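Local coordinates for Fe-regulated protein B (Neisseria meningitidis, PDB 4AIP), which transports iron across the meningococcal outer membrane in a TonB-dependent manner, probably taking up siderophore-bound iron as related receptors do, at residues Val72-Gln75 / Gln76-Glu79; Asp173-Asp176 / Leu177-Gly180; Leu621-Asn625 / Pro626-Ala630. All blocks are in the same frame, centred on the assembly; numbering follows the deposited sequence.

Contact 1. Residues Val72-Gln75 / Gln76-Glu79; sequences VTLQ and QKDE
The side chain of Q76 reaches back across T73 at about a right angle, so that its OE1 accepts the T73 backbone N at 3.1 Å. The N-H points well at the oxygen (154°), but the donor stands 29° out of the amide carbonyl plane. Q76 is extended beyond CG, and this length lets OE1 pass the T73 side chain and also approach V72 CA. In return, T73 OG1 accepts Q76 N in a weak bond of 3.3 Å. With chi1 at 55°, OG1 sits between the backbone N and the carbonyl carbon of T73, facing the first turn. These two reciprocal bonds define a capping box, with T73 as N-cap of the helix 74-77. The turn behind it is closed by K77 N on T73 O (2.7 Å) and D78 N on L74 O (3.0 Å).

On another side of the turn, V72 CG1 packs on K77 CB at 4.0 Å. The K77 chain is bent at chi3, and its NZ is hydrogen-bonded to P141 O. Q75 OE1 lies 3.1 Å from E79 OE2, two acceptors that are close but not hydrogen-bonded; Q75 NE2 bonds weakly to D700, while E79 OE2 forms a salt bridge with K695. D78 OD1 pairs with R188 of the barrel. The chemistry thus divides: the capping box satisfies polar groups within the turn, whereas the carboxylates of D78 and E79 are paired with R188 and K695, basic barrel residues, and so tie plug to barrel.

Contact 2. Residues Asp173-Asp176 / Leu177-Gly180; sequences DAQD and LLKG
Residues D173 and L177 open a short helix by an i to i+4 bond, L177 N to D173 O at 3.2 Å, followed by the shorter L178 N to A174 O at 2.9 Å; K179 N reaches D176 O only weakly, an i to i+3 bond. D173 holds the N-cap position, yet its carboxylate makes no capping bond to the turn. Instead the D176 carboxylate bends back to the helix start: OD2 accepts D173 N at 2.8 Å on its anti side, with the donor 33° out of the carboxylate plane.

The leucines lie against backbone carbonyls. L178 CG sits 3.3 Å from A174 O, while CD1 continues to Q175 OE1 at 3.7 Å; the Q175 chain, bent at chi2 (-85°), brings its amide to that methyl, and OE1 also has a weak hydrogen bond from K208. L177 CG lies 3.7 Å from D173 O. K179 NZ remains 4.4 Å from D176 OD1, opposite charges too far apart for a salt bridge; OD1 also has a long, weak ion pair with K145 of a plug strand.

Both leucines extend onto barrel strand 198-209, L177 against S204 and F206, L178 against F206 and K208. Helix 174-178 follows strand 165-171 of the plug sheet and precedes the first barrel strand, 185-194, so it lies in the plug-to-barrel connection, consistent with the plug-then-barrel order of TonB-dependent receptors.

Contact 3. Residues Leu621-Asn625 / Pro626-Ala630; sequences LLSAN and PEFGA
N625 and F628 bracket a beta turn with P626 and E627 at its corners, in the loop between barrel strands 600-615 and 635-644. The hydrogen bonding is simple: F628 N gives a bond to N625 O at 2.8 Å, nearly straight at the hydrogen (165°), with the donor tilted 33° from the carbonyl plane. Helical backbone angles at P626 and E627 fit this closure. Ahead of the turn, S623 OG donates weakly to N625 OD1.

Packing centres on the F628 ring. E627 CD lies 4.1 Å above one ring face, offset toward the rim. The N625 and E627 side chains run side by side in the same direction, their amide and carboxylate planes 35° apart; E627 OE2 has a long, weak ion pair with R136.

Backbone bonds from E627 to N115, F628 to G113 and A630 to G111 lay the turn on the plug, so a barrel loop is fastened to the domain inside it. The F628 side chain also packs against F613 of the preceding strand. From the S623 side the methylene fits close against the ring obliquely, CB standing 3.3 Å from F628 CE2.

How the contacts relate
From the N terminus, contact 1 comes first, where plug strand 67-73 passes into the helix 74-77; contact 2 follows at the helix 174-178, after plug strand 165-171, and contact 3 much later. The three are in series: none nests in or crosses another, and each closes only a tight local turn. Contacts 1 and 2 are neighbours, with centres 13 Å apart and L74 CD2 touching D176 CB at 3.8 Å. They lie where the start and end of the plug sheet meet the barrel wall. Contact 3, about 22 Å from contact 1 at the nearest atoms, lies where a barrel loop meets the plug on the other side of the chain's centre.

Contact 1. Residues Val72-Gln75 / Gln76-Glu79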
ATOM      1  N   VAL B  72     -11.621 -29.083   9.525  1.00 28.10           N
ATOM      2  CA  VAL B  72     -11.457 -27.861  10.269  1.00 23.62           C
ATOM      3  C   VAL B  72     -12.754 -27.108  10.212  1.00 21.59           C
ATOM      4  O   VAL B  72     -13.314 -26.926   9.151  1.00 22.24           O
ATOM      5  CB  VAL B  72     -10.359 -26.990   9.652  1.00 23.39           C
ATOM      6  CG1 VAL B  72     -10.158 -25.769  10.490  1.00 21.31           C
ATOM      7  CG2 VAL B  72      -9.060 -27.801   9.495  1.00 18.30           C
ATOM      8  N   THR B  73     -13.232 -26.687  11.367  1.00 19.64           N
ATOM      9  CA  THR B  73     -14.379 -25.841  11.406  1.00 17.94           C
ATOM     10  C   THR B  73     -13.879 -24.468  11.801  1.00 18.49           C
ATOM     11  O   THR B  73     -12.817 -24.302  12.428  1.00 20.94           O
ATOM     12  CB  THR B  73     -15.474 -26.246  12.423  1.00 18.72           C
ATOM     13  OG1 THR B  73     -14.952 -26.369  13.698  1.00 22.64           O
ATOM     14  CG2 THR B  73     -15.904 -27.471  12.263  1.00 12.67           C
ATOM     15  N   LEU B  74     -14.657 -23.470  11.421  1.00 16.07           N
ATOM     16  CA  LEU B  74     -14.351 -22.102  11.773  1.00 13.92           C
ATOM     17  C   LEU B  74     -14.210 -21.916  13.308  1.00 14.42           C
ATOM     18  O   LEU B  74     -13.372 -21.157  13.773  1.00 14.53           O
ATOM     19  CB  LEU B  74     -15.470 -21.177  11.285  1.00 11.05           C
ATOM     20  CG  LEU B  74     -15.174 -19.698  11.511  1.00  9.41           C
ATOM     21  CD1 LEU B  74     -13.905 -19.291  10.764  1.00  5.33           C
ATOM     22  CD2 LEU B  74     -16.325 -18.861  10.984  1.00  9.54           C
ATOM     23  N   GLN B  75     -15.056 -22.564  14.077  1.00 14.41           N
ATOM     24  CA  GLN B  75     -15.051 -22.350  15.481  1.00 17.21           C
ATOM     25  C   GLN B  75     -13.761 -22.989  16.082  1.00 15.53           C
ATOM     26  O   GLN B  75     -13.116 -22.417  16.976  1.00 15.41           O
ATOM     27  CB  GLN B  75     -16.345 -22.934  16.025  1.00 20.58           C
ATOM     28  CG  GLN B  75     -16.172 -23.903  17.172  1.00 32.19           C
ATOM     29  CD  GLN B  75     -16.186 -23.145  18.472  1.00 53.63           C
ATOM     30  OE1 GLN B  75     -15.259 -22.383  18.790  1.00 63.23           O
ATOM     31  NE2 GLN B  75     -17.275 -23.297  19.217  1.00 51.01           N
ATOM     32  N   GLN B  76     -13.347 -24.137  15.539  1.00 13.68           N
ATOM     33  CA  GLN B  76     -12.076 -24.717  15.900  1.00 14.41           C
ATOM     34  C   GLN B  76     -10.964 -23.855  15.471  1.00 12.09           C
ATOM     35  O   GLN B  76     -10.104 -23.560  16.283  1.00 13.53           O
ATOM     36  CB  GLN B  76     -11.854 -26.038  15.186  1.00 17.60           C
ATOM     37  CG  GLN B  76     -12.577 -27.232  15.765  1.00 24.52           C
ATOM     38  CD  GLN B  76     -12.290 -28.505  14.905  1.00 40.95           C
ATOM     39  OE1 GLN B  76     -12.032 -28.436  13.681  1.00 56.81           O
ATOM     40  NE2 GLN B  76     -12.318 -29.661  15.563  1.00 30.64           N
ATOM     41  N   LYS B  77     -10.941 -23.462  14.197  1.00 10.06           N
ATOM     42  CA  LYS B  77      -9.895 -22.562  13.650  1.00  9.18           C
ATOM     43  C   LYS B  77      -9.675 -21.276  14.511  1.00  9.58           C
ATOM     44  O   LYS B  77      -8.507 -20.773  14.676  1.00  8.24           O
ATOM     45  CB  LYS B  77     -10.295 -22.194  12.219  1.00  8.31           C
ATOM     46  CG  LYS B  77      -9.188 -21.914  11.296  1.00  6.96           C
ATOM     47  CD  LYS B  77      -9.783 -21.434   9.966  1.00  7.86           C
ATOM     48  CE  LYS B  77     -10.041 -19.872  10.070  1.00  7.89           C
ATOM     49  NZ  LYS B  77     -11.163 -19.528   9.140  1.00 13.45           N
ATOM     50  N   ASP B  78     -10.770 -20.758  15.107  1.00  8.57           N
ATOM     51  CA  ASP B  78     -10.610 -19.572  15.947  1.00  9.41           C
ATOM     52  C   ASP B  78      -9.870 -19.874  17.241  1.00 10.88           C
ATOM     53  O   ASP B  78      -9.437 -18.922  17.928  1.00 11.16           O
ATOM     54  CB  ASP B  78     -11.953 -18.949  16.328  1.00  9.85           C
ATOM     55  CG  ASP B  78     -12.630 -18.189  15.176  1.00 11.04           C
ATOM     56  OD1 ASP B  78     -11.979 -17.848  14.139  1.00 17.50           O
ATOM     57  OD2 ASP B  78     -13.842 -17.975  15.376  1.00  9.32           O
ATOM     58  N   GLU B  79      -9.741 -21.172  17.590  1.00  9.44           N
ATOM     59  CA  GLU B  79      -9.014 -21.549  18.805  1.00  8.72           C
ATOM     60  C   GLU B  79      -7.568 -21.914  18.520  1.00  8.60           C
ATOM     61  O   GLU B  79      -6.799 -22.296  19.414  1.00  9.04           O
ATOM     62  CB  GLU B  79      -9.710 -22.699  19.502  1.00  8.59           C
ATOM     63  CG  GLU B  79     -11.126 -22.352  19.965  1.00  8.83           C
ATOM     64  CD  GLU B  79     -11.908 -23.558  20.399  1.00 13.02           C
ATOM     65  OE1 GLU B  79     -11.379 -24.705  20.331  1.00 16.38           O
ATOM     66  OE2 GLU B  79     -13.078 -23.367  20.806  1.00 14.73           O
TER

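Contact 2. Residues Asp173-Asp176 / Leu177-Gly180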
ATOM      1  N   ASP B 173     -18.776 -16.781   5.517  1.00 15.98           N
ATOM      2  CA  ASP B 173     -19.970 -16.072   5.231  1.00 18.52           C
ATOM      3  C   ASP B 173     -20.420 -15.199   6.395  1.00 17.06           C
ATOM      4  O   ASP B 173     -20.068 -15.419   7.570  1.00 17.42           O
ATOM      5  CB  ASP B 173     -21.071 -17.092   4.947  1.00 21.08           C
ATOM      6  CG  ASP B 173     -21.593 -17.004   3.570  1.00 38.89           C
ATOM      7  OD1 ASP B 173     -22.019 -15.882   3.150  1.00 54.27           O
ATOM      8  OD2 ASP B 173     -21.580 -18.088   2.921  1.00 46.47           O
ATOM      9  N   ALA B 174     -21.273 -14.254   6.056  1.00 15.31           N
ATOM     10  CA  ALA B 174     -21.981 -13.447   7.012  1.00 14.88           C
ATOM     11  C   ALA B 174     -22.582 -14.220   8.194  1.00 15.12           C
ATOM     12  O   ALA B 174     -22.292 -13.864   9.357  1.00 14.12           O
ATOM     13  CB  ALA B 174     -23.065 -12.617   6.265  1.00 14.77           C
ATOM     14  N   GLN B 175     -23.378 -15.265   7.930  1.00 15.70           N
ATOM     15  CA  GLN B 175     -24.004 -16.014   9.029  1.00 20.29           C
ATOM     16  C   GLN B 175     -23.016 -16.721   9.971  1.00 18.14           C
ATOM     17  O   GLN B 175     -23.268 -16.815  11.197  1.00 16.87           O
ATOM     18  CB  GLN B 175     -25.081 -16.975   8.548  1.00 20.31           C
ATOM     19  CG  GLN B 175     -26.333 -16.266   8.015  1.00 46.78           C
ATOM     20  CD  GLN B 175     -27.367 -15.863   9.085  1.00 69.51           C
ATOM     21  OE1 GLN B 175     -27.076 -15.103  10.020  1.00 69.31           O
ATOM     22  NE2 GLN B 175     -28.601 -16.351   8.917  1.00 69.67           N
ATOM     23  N   ASP B 176     -21.898 -17.190   9.420  1.00 16.79           N
ATOM     24  CA  ASP B 176     -20.821 -17.679  10.271  1.00 18.75           C
ATOM     25  C   ASP B 176     -20.263 -16.614  11.209  1.00 18.32           C
ATOM     26  O   ASP B 176     -19.957 -16.900  12.341  1.00 21.02           O
ATOM     27  CB  ASP B 176     -19.705 -18.295   9.435  1.00 18.91           C
ATOM     28  CG  ASP B 176     -20.245 -19.069   8.247  1.00 26.01           C
ATOM     29  OD1 ASP B 176     -21.279 -19.772   8.435  1.00 38.15           O
ATOM     30  OD2 ASP B 176     -19.647 -18.932   7.109  1.00 25.57           O
ATOM     31  N   LEU B 177     -20.125 -15.382  10.735  1.00 16.33           N
ATOM     32  CA  LEU B 177     -19.482 -14.360  11.563  1.00 14.07           C
ATOM     33  C   LEU B 177     -20.453 -13.800  12.563  1.00 13.69           C
ATOM     34  O   LEU B 177     -20.065 -13.394  13.634  1.00 13.50           O
ATOM     35  CB  LEU B 177     -18.875 -13.247  10.749  1.00 12.52           C
ATOM     36  CG  LEU B 177     -17.736 -13.744   9.901  1.00 13.66           C
ATOM     37  CD1 LEU B 177     -17.416 -12.675   8.852  1.00 12.53           C
ATOM     38  CD2 LEU B 177     -16.578 -13.979  10.818  1.00 11.41           C
ATOM     39  N   LEU B 178     -21.721 -13.802  12.226  1.00 15.55           N
ATOM     40  CA  LEU B 178     -22.739 -13.335  13.168  1.00 19.56           C
ATOM     41  C   LEU B 178     -23.011 -14.306  14.305  1.00 25.26           C
ATOM     42  O   LEU B 178     -23.714 -13.929  15.272  1.00 24.82           O
ATOM     43  CB  LEU B 178     -24.064 -13.056  12.437  1.00 18.79           C
ATOM     44  CG  LEU B 178     -23.978 -11.882  11.456  1.00 18.53           C
ATOM     45  CD1 LEU B 178     -25.088 -12.001  10.444  1.00 19.92           C
ATOM     46  CD2 LEU B 178     -24.019 -10.486  12.209  1.00 19.40           C
ATOM     47  N   LYS B 179     -22.482 -15.538  14.174  1.00 34.74           N
ATOM     48  CA  LYS B 179     -22.790 -16.665  15.046  1.00 42.00           C
ATOM     49  C   LYS B 179     -22.900 -16.236  16.522  1.00 45.35           C
ATOM     50  O   LYS B 179     -23.993 -16.353  17.145  1.00 46.86           O
ATOM     51  CB  LYS B 179     -21.767 -17.793  14.859  1.00 43.99           C
ATOM     52  CG  LYS B 179     -22.103 -19.122  15.613  1.00 48.30           C
ATOM     53  CD  LYS B 179     -22.916 -20.087  14.779  1.00 53.23           C
ATOM     54  CE  LYS B 179     -22.007 -20.833  13.790  1.00 53.89           C
ATOM     55  NZ  LYS B 179     -22.659 -21.078  12.444  1.00 50.13           N
ATOM     56  N   GLY B 180     -21.809 -15.719  17.078  1.00 46.75           N
ATOM     57  CA  GLY B 180     -21.814 -15.388  18.506  1.00 49.38           C
ATOM     58  C   GLY B 180     -22.648 -14.187  18.989  1.00 50.32           C
ATOM     59  O   GLY B 180     -22.786 -13.977  20.190  1.00 50.79           O
TER

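Contact 3. Residues Leu621-Asn625 / Pro626-Ala630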
ATOM      1  N   LEU B 621      10.215 -40.754 -19.536  1.00 33.49           N
ATOM      2  CA  LEU B 621       9.896 -39.332 -19.355  1.00 34.03           C
ATOM      3  C   LEU B 621       9.128 -38.971 -18.049  1.00 33.75           C
ATOM      4  O   LEU B 621       8.832 -37.796 -17.819  1.00 34.60           O
ATOM      5  CB  LEU B 621       9.119 -38.826 -20.572  1.00 34.42           C
ATOM      6  CG  LEU B 621       9.788 -38.878 -21.940  1.00 34.93           C
ATOM      7  CD1 LEU B 621       8.700 -38.826 -22.940  1.00 32.15           C
ATOM      8  CD2 LEU B 621      10.815 -37.757 -22.150  1.00 35.35           C
ATOM      9  N   LEU B 622       8.787 -39.965 -17.220  1.00 31.83           N
ATOM     10  CA  LEU B 622       8.191 -39.698 -15.912  1.00 30.70           C
ATOM     11  C   LEU B 622       9.159 -38.951 -14.947  1.00 30.17           C
ATOM     12  O   LEU B 622      10.380 -38.922 -15.161  1.00 29.73           O
ATOM     13  CB  LEU B 622       7.616 -40.978 -15.279  1.00 30.23           C
ATOM     14  CG  LEU B 622       6.429 -41.669 -15.960  1.00 29.72           C
ATOM     15  CD1 LEU B 622       5.637 -42.568 -14.990  1.00 29.75           C
ATOM     16  CD2 LEU B 622       5.492 -40.685 -16.627  1.00 28.01           C
ATOM     17  N   SER B 623       8.591 -38.347 -13.899  1.00 28.79           N
ATOM     18  CA  SER B 623       9.302 -37.389 -13.084  1.00 27.67           C
ATOM     19  C   SER B 623       9.091 -37.567 -11.582  1.00 26.62           C
ATOM     20  O   SER B 623       8.016 -37.962 -11.103  1.00 26.35           O
ATOM     21  CB  SER B 623       8.916 -35.977 -13.485  1.00 27.17           C
ATOM     22  OG  SER B 623      10.077 -35.181 -13.618  1.00 33.94           O
ATOM     23  N   ALA B 624      10.168 -37.306 -10.851  1.00 26.07           N
ATOM     24  CA  ALA B 624      10.143 -37.323  -9.384  1.00 25.25           C
ATOM     25  C   ALA B 624       9.979 -35.901  -8.820  1.00 23.87           C
ATOM     26  O   ALA B 624      10.013 -35.718  -7.597  1.00 24.47           O
ATOM     27  CB  ALA B 624      11.406 -38.021  -8.801  1.00 23.55           C
ATOM     28  N   ASN B 625       9.784 -34.913  -9.701  1.00 22.70           N
ATOM     29  CA  ASN B 625       9.361 -33.591  -9.265  1.00 21.01           C
ATOM     30  C   ASN B 625       8.260 -33.794  -8.185  1.00 19.08           C
ATOM     31  O   ASN B 625       7.294 -34.521  -8.402  1.00 15.71           O
ATOM     32  CB  ASN B 625       8.876 -32.703 -10.430  1.00 22.02           C
ATOM     33  CG  ASN B 625      10.008 -32.309 -11.411  1.00 26.70           C
ATOM     34  OD1 ASN B 625      11.110 -32.861 -11.359  1.00 34.62           O
ATOM     35  ND2 ASN B 625       9.726 -31.346 -12.309  1.00 26.30           N
ATOM     36  N   PRO B 626       8.450 -33.164  -6.998  1.00 18.21           N
ATOM     37  CA  PRO B 626       7.566 -33.331  -5.866  1.00 17.73           C
ATOM     38  C   PRO B 626       6.102 -33.023  -6.206  1.00 18.23           C
ATOM     39  O   PRO B 626       5.196 -33.532  -5.558  1.00 19.49           O
ATOM     40  CB  PRO B 626       8.142 -32.357  -4.834  1.00 19.28           C
ATOM     41  CG  PRO B 626       9.102 -31.479  -5.603  1.00 17.45           C
ATOM     42  CD  PRO B 626       9.582 -32.262  -6.701  1.00 15.20           C
ATOM     43  N   GLU B 627       5.870 -32.203  -7.215  1.00 18.73           N
ATOM     44  CA  GLU B 627       4.552 -32.006  -7.812  1.00 19.24           C
ATOM     45  C   GLU B 627       3.772 -33.360  -8.067  1.00 19.89           C
ATOM     46  O   GLU B 627       2.542 -33.468  -7.896  1.00 17.65           O
ATOM     47  CB  GLU B 627       4.859 -31.236  -9.084  1.00 19.29           C
ATOM     48  CG  GLU B 627       3.812 -31.104 -10.095  1.00 21.64           C
ATOM     49  CD  GLU B 627       4.373 -30.860 -11.487  1.00 24.04           C
ATOM     50  OE1 GLU B 627       5.603 -30.899 -11.709  1.00 20.99           O
ATOM     51  OE2 GLU B 627       3.547 -30.642 -12.393  1.00 32.75           O
ATOM     52  N   PHE B 628       4.515 -34.396  -8.454  1.00 19.42           N
ATOM     53  CA  PHE B 628       3.903 -35.668  -8.788  1.00 20.10           C
ATOM     54  C   PHE B 628       3.636 -36.452  -7.493  1.00 20.95           C
ATOM     55  O   PHE B 628       2.521 -36.967  -7.300  1.00 20.89           O
ATOM     56  CB  PHE B 628       4.760 -36.451  -9.813  1.00 19.93           C
ATOM     57  CG  PHE B 628       4.860 -35.763 -11.152  1.00 15.73           C
ATOM     58  CD1 PHE B 628       3.759 -35.745 -12.031  1.00 13.65           C
ATOM     59  CD2 PHE B 628       6.017 -35.088 -11.508  1.00 11.57           C
ATOM     60  CE1 PHE B 628       3.797 -35.054 -13.269  1.00 14.36           C
ATOM     61  CE2 PHE B 628       6.082 -34.392 -12.749  1.00 16.99           C
ATOM     62  CZ  PHE B 628       4.957 -34.379 -13.641  1.00 11.78           C
ATOM     63  N   GLY B 629       4.624 -36.476  -6.587  1.00 19.07           N
ATOM     64  CA  GLY B 629       4.446 -37.159  -5.342  1.00 18.83           C
ATOM     65  C   GLY B 629       5.733 -37.241  -4.598  1.00 19.76           C
ATOM     66  O   GLY B 629       6.775 -36.763  -5.060  1.00 21.50           O
ATOM     67  N   ALA B 630       5.675 -37.855  -3.429  1.00 20.13           N
ATOM     68  CA  ALA B 630       6.896 -38.194  -2.708  1.00 20.56           C
ATOM     69  C   ALA B 630       6.614 -39.448  -1.951  1.00 21.20           C
ATOM     70  O   ALA B 630       5.475 -39.638  -1.539  1.00 22.31           O
ATOM     71  CB  ALA B 630       7.279 -37.089  -1.728  1.00 20.19           C
TER